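NAD(P)H-FMN oxidoreductase (Bacillus subtilis, PDB 5LVA) binds flavin mononucleotide and probably transfers electrons from NAD(P)H through it, as a flavin reductase with a flavodoxin-like fold. Local coordinates at residues M1-L6 with H57-F62. Sequence-based numbering, arbitrary orientation.
Sequences MKVLVL and HDRIVF
Leu4 and Leu6 each send their backbone N-H to a carbonyl of strand 59-62, and Leu4 returns its own carbonyl to Val61 N, the alternating ladder of two parallel strands. The axes of strands 3-6 and 59-62 diverge by 18° and come within 4.7 Å; the bond from Val61 N to Leu4 O measures 2.7 Å. Where the ladder begins, Lys2 O accepts twice, from Asp58 N at 2.8 Å and from Arg59 N at 3.2 Å. The Asp58 carboxylate reaches back to the same residue, its OD2 taking Lys2 N at 3.1 Å on the anti side, 18° out of the carboxylate plane. These are neighbouring strands of the five-stranded parallel sheet of the flavodoxin-like fold, in order 2-1-3-4-5, with helix 47-56 in the connection that leads into strand 59-65. On the face bearing Leu4, the His57 ring lies across that leucine: Leu4 CB sits over one ring face, 3.9 Å from the His57 ring centroid, in a CH-pi contact. With CG beside its own backbone N (chi1 -63°), the ring is brought over Leu4, and NE2 is hydrogen-bonded to Thr32 OG1 and ND1 to Leu53 O. Replacing His57 by an alanine would probably cost Leu4 CB its CH-pi partner and leave Thr32 OG1 and Leu53 O without their imidazole mates. Farther along this face, Leu6 CD1 meets both Ile60 CG2 (3.8 Å) and Phe62 CE2 (4.0 Å), while Trp78 of helix 73-82 packs against Leu6 and Phe62. On the opposite face of the sheet, Val3 CG1 touches Val61 CG2, and Arg59 extends to a salt bridge with Glu100 and a hydrogen bond to Lys172 O.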
ATOM      1  N   MET A   1      -4.253 -10.050  12.188  1.00 38.89           N
ATOM      2  CA  MET A   1      -4.432  -9.362  13.469  1.00 43.71           C
ATOM      3  C   MET A   1      -3.582  -8.093  13.535  1.00 36.77           C
ATOM      4  O   MET A   1      -4.121  -6.992  13.530  1.00 37.75           O
ATOM      5  CB  MET A   1      -4.102 -10.300  14.639  1.00 45.88           C
ATOM      6  CG  MET A   1      -4.582  -9.831  16.021  1.00 52.94           C
ATOM      7  SD  MET A   1      -6.104  -8.851  16.032  1.00 71.18           S
ATOM      8  CE  MET A   1      -6.564  -8.896  17.767  1.00 46.50           C
ATOM      9  N   LYS A   2      -2.260  -8.238  13.584  1.00 32.52           N
ATOM     10  CA  LYS A   2      -1.383  -7.065  13.613  1.00 31.79           C
ATOM     11  C   LYS A   2      -1.087  -6.525  12.218  1.00 28.04           C
ATOM     12  O   LYS A   2      -0.370  -7.137  11.446  1.00 22.69           O
ATOM     13  CB  LYS A   2      -0.076  -7.385  14.327  1.00 30.95           C
ATOM     14  CG  LYS A   2      -0.145  -7.158  15.810  1.00 34.88           C
ATOM     15  CD  LYS A   2       1.216  -6.849  16.377  1.00 44.78           C
ATOM     16  CE  LYS A   2       1.370  -7.442  17.763  1.00 59.86           C
ATOM     17  NZ  LYS A   2       2.626  -8.237  17.873  1.00 68.85           N
ATOM     18  N   VAL A   3      -1.624  -5.353  11.913  1.00 28.00           N
ATOM     19  CA  VAL A   3      -1.539  -4.831  10.564  1.00 22.89           C
ATOM     20  C   VAL A   3      -0.789  -3.517  10.477  1.00 23.64           C
ATOM     21  O   VAL A   3      -1.192  -2.526  11.064  1.00 27.94           O
ATOM     22  CB  VAL A   3      -2.934  -4.637   9.969  1.00 26.68           C
ATOM     23  CG1 VAL A   3      -2.833  -4.150   8.549  1.00 25.10           C
ATOM     24  CG2 VAL A   3      -3.732  -5.933  10.045  1.00 22.67           C
ATOM     25  N   LEU A   4       0.302  -3.517   9.722  1.00 22.98           N
ATOM     26  CA  LEU A   4       1.085  -2.317   9.484  1.00 18.46           C
ATOM     27  C   LEU A   4       0.644  -1.653   8.178  1.00 22.54           C
ATOM     28  O   LEU A   4       0.740  -2.256   7.120  1.00 24.95           O
ATOM     29  CB  LEU A   4       2.570  -2.668   9.447  1.00 18.93           C
ATOM     30  CG  LEU A   4       3.596  -1.560   9.244  1.00 20.24           C
ATOM     31  CD1 LEU A   4       3.604  -0.580  10.406  1.00 19.04           C
ATOM     32  CD2 LEU A   4       4.959  -2.165   9.062  1.00 16.62           C
ATOM     33  N   VAL A   5       0.121  -0.434   8.253  1.00 21.79           N
ATOM     34  CA  VAL A   5      -0.291   0.285   7.055  1.00 17.70           C
ATOM     35  C   VAL A   5       0.702   1.379   6.760  1.00 21.00           C
ATOM     36  O   VAL A   5       0.751   2.390   7.460  1.00 24.36           O
ATOM     37  CB  VAL A   5      -1.696   0.932   7.174  1.00 21.82           C
ATOM     38  CG1 VAL A   5      -2.068   1.635   5.881  1.00 14.88           C
ATOM     39  CG2 VAL A   5      -2.758  -0.090   7.535  1.00 19.50           C
ATOM     40  N   LEU A   6       1.493   1.183   5.718  1.00 19.14           N
ATOM     41  CA  LEU A   6       2.441   2.193   5.301  1.00 17.05           C
ATOM     42  C   LEU A   6       1.827   3.079   4.230  1.00 19.77           C
ATOM     43  O   LEU A   6       1.680   2.657   3.098  1.00 19.90           O
ATOM     44  CB  LEU A   6       3.716   1.529   4.799  1.00 18.78           C
ATOM     45  CG  LEU A   6       4.275   0.471   5.752  1.00 15.80           C
ATOM     46  CD1 LEU A   6       5.479  -0.221   5.160  1.00 14.10           C
ATOM     47  CD2 LEU A   6       4.646   1.126   7.047  1.00 18.05           C
ATOM     48  N   HIS A  57       4.745  -6.898  12.819  1.00 27.44           N
ATOM     49  CA  HIS A  57       3.371  -7.041  12.337  1.00 22.71           C
ATOM     50  C   HIS A  57       3.196  -8.239  11.416  1.00 26.56           C
ATOM     51  O   HIS A  57       4.152  -8.705  10.809  1.00 27.27           O
ATOM     52  CB  HIS A  57       2.918  -5.777  11.610  1.00 25.06           C
ATOM     53  CG  HIS A  57       2.870  -4.567  12.482  1.00 24.68           C
ATOM     54  ND1 HIS A  57       4.005  -3.934  12.935  1.00 24.62           N
ATOM     55  CD2 HIS A  57       1.824  -3.866  12.982  1.00 22.76           C
ATOM     56  CE1 HIS A  57       3.662  -2.898  13.680  1.00 21.41           C
ATOM     57  NE2 HIS A  57       2.343  -2.832  13.721  1.00 18.73           N
ATOM     58  N   ASP A  58       1.962  -8.724  11.310  1.00 27.07           N
ATOM     59  CA  ASP A  58       1.672  -9.953  10.577  1.00 23.23           C
ATOM     60  C   ASP A  58       1.349  -9.672   9.119  1.00 24.67           C
ATOM     61  O   ASP A  58       1.538 -10.521   8.259  1.00 26.14           O
ATOM     62  CB  ASP A  58       0.505 -10.710  11.228  1.00 26.94           C
ATOM     63  CG  ASP A  58       0.715 -10.956  12.719  1.00 32.74           C
ATOM     64  OD1 ASP A  58       1.735 -11.563  13.092  1.00 33.79           O
ATOM     65  OD2 ASP A  58      -0.145 -10.541  13.522  1.00 38.73           O
ATOM     66  N   ARG A  59       0.852  -8.473   8.849  1.00 22.83           N
ATOM     67  CA  ARG A  59       0.454  -8.074   7.516  1.00 18.94           C
ATOM     68  C   ARG A  59       0.954  -6.669   7.227  1.00 20.92           C
ATOM     69  O   ARG A  59       0.837  -5.793   8.061  1.00 22.92           O
ATOM     70  CB  ARG A  59      -1.063  -8.130   7.369  1.00 18.89           C
ATOM     71  CG  ARG A  59      -1.551  -7.719   5.994  1.00 21.45           C
ATOM     72  CD  ARG A  59      -3.053  -7.615   5.938  1.00 21.00           C
ATOM     73  NE  ARG A  59      -3.681  -8.921   6.030  1.00 25.24           N
ATOM     74  CZ  ARG A  59      -4.973  -9.144   5.834  1.00 29.65           C
ATOM     75  NH1 ARG A  59      -5.784  -8.140   5.538  1.00 27.39           N
ATOM     76  NH2 ARG A  59      -5.456 -10.377   5.937  1.00 29.15           N
ATOM     77  N   ILE A  60       1.510  -6.456   6.041  1.00 23.57           N
ATOM     78  CA  ILE A  60       1.984  -5.140   5.644  1.00 18.96           C
ATOM     79  C   ILE A  60       1.198  -4.600   4.455  1.00 22.31           C
ATOM     80  O   ILE A  60       1.094  -5.248   3.419  1.00 17.06           O
ATOM     81  CB  ILE A  60       3.459  -5.177   5.297  1.00 19.39           C
ATOM     82  CG1 ILE A  60       4.205  -5.912   6.400  1.00 17.87           C
ATOM     83  CG2 ILE A  60       3.990  -3.767   5.129  1.00 16.76           C
ATOM     84  CD1 ILE A  60       5.648  -5.995   6.178  1.00 22.40           C
ATOM     85  N   VAL A  61       0.636  -3.409   4.630  1.00 23.41           N
ATOM     86  CA  VAL A  61      -0.217  -2.789   3.628  1.00 17.01           C
ATOM     87  C   VAL A  61       0.428  -1.543   3.069  1.00 14.85           C
ATOM     88  O   VAL A  61       0.698  -0.608   3.799  1.00 21.09           O
ATOM     89  CB  VAL A  61      -1.583  -2.420   4.215  1.00 19.86           C
ATOM     90  CG1 VAL A  61      -2.415  -1.687   3.202  1.00 16.25           C
ATOM     91  CG2 VAL A  61      -2.302  -3.664   4.699  1.00 20.35           C
ATOM     92  N   PHE A  62       0.682  -1.533   1.771  1.00 17.31           N
ATOM     93  CA  PHE A  62       1.225  -0.352   1.120  1.00 17.49           C
ATOM     94  C   PHE A  62       0.085   0.465   0.532  1.00 17.73           C
ATOM     95  O   PHE A  62      -0.587   0.022  -0.395  1.00 18.48           O
ATOM     96  CB  PHE A  62       2.232  -0.743   0.042  1.00 16.44           C
ATOM     97  CG  PHE A  62       3.404  -1.525   0.565  1.00 15.80           C
ATOM     98  CD1 PHE A  62       3.332  -2.903   0.707  1.00 16.64           C
ATOM     99  CD2 PHE A  62       4.572  -0.884   0.925  1.00 16.11           C
ATOM    100  CE1 PHE A  62       4.411  -3.623   1.194  1.00 13.16           C
ATOM    101  CE2 PHE A  62       5.651  -1.593   1.420  1.00 16.45           C
ATOM    102  CZ  PHE A  62       5.573  -2.966   1.546  1.00 12.58           C
TER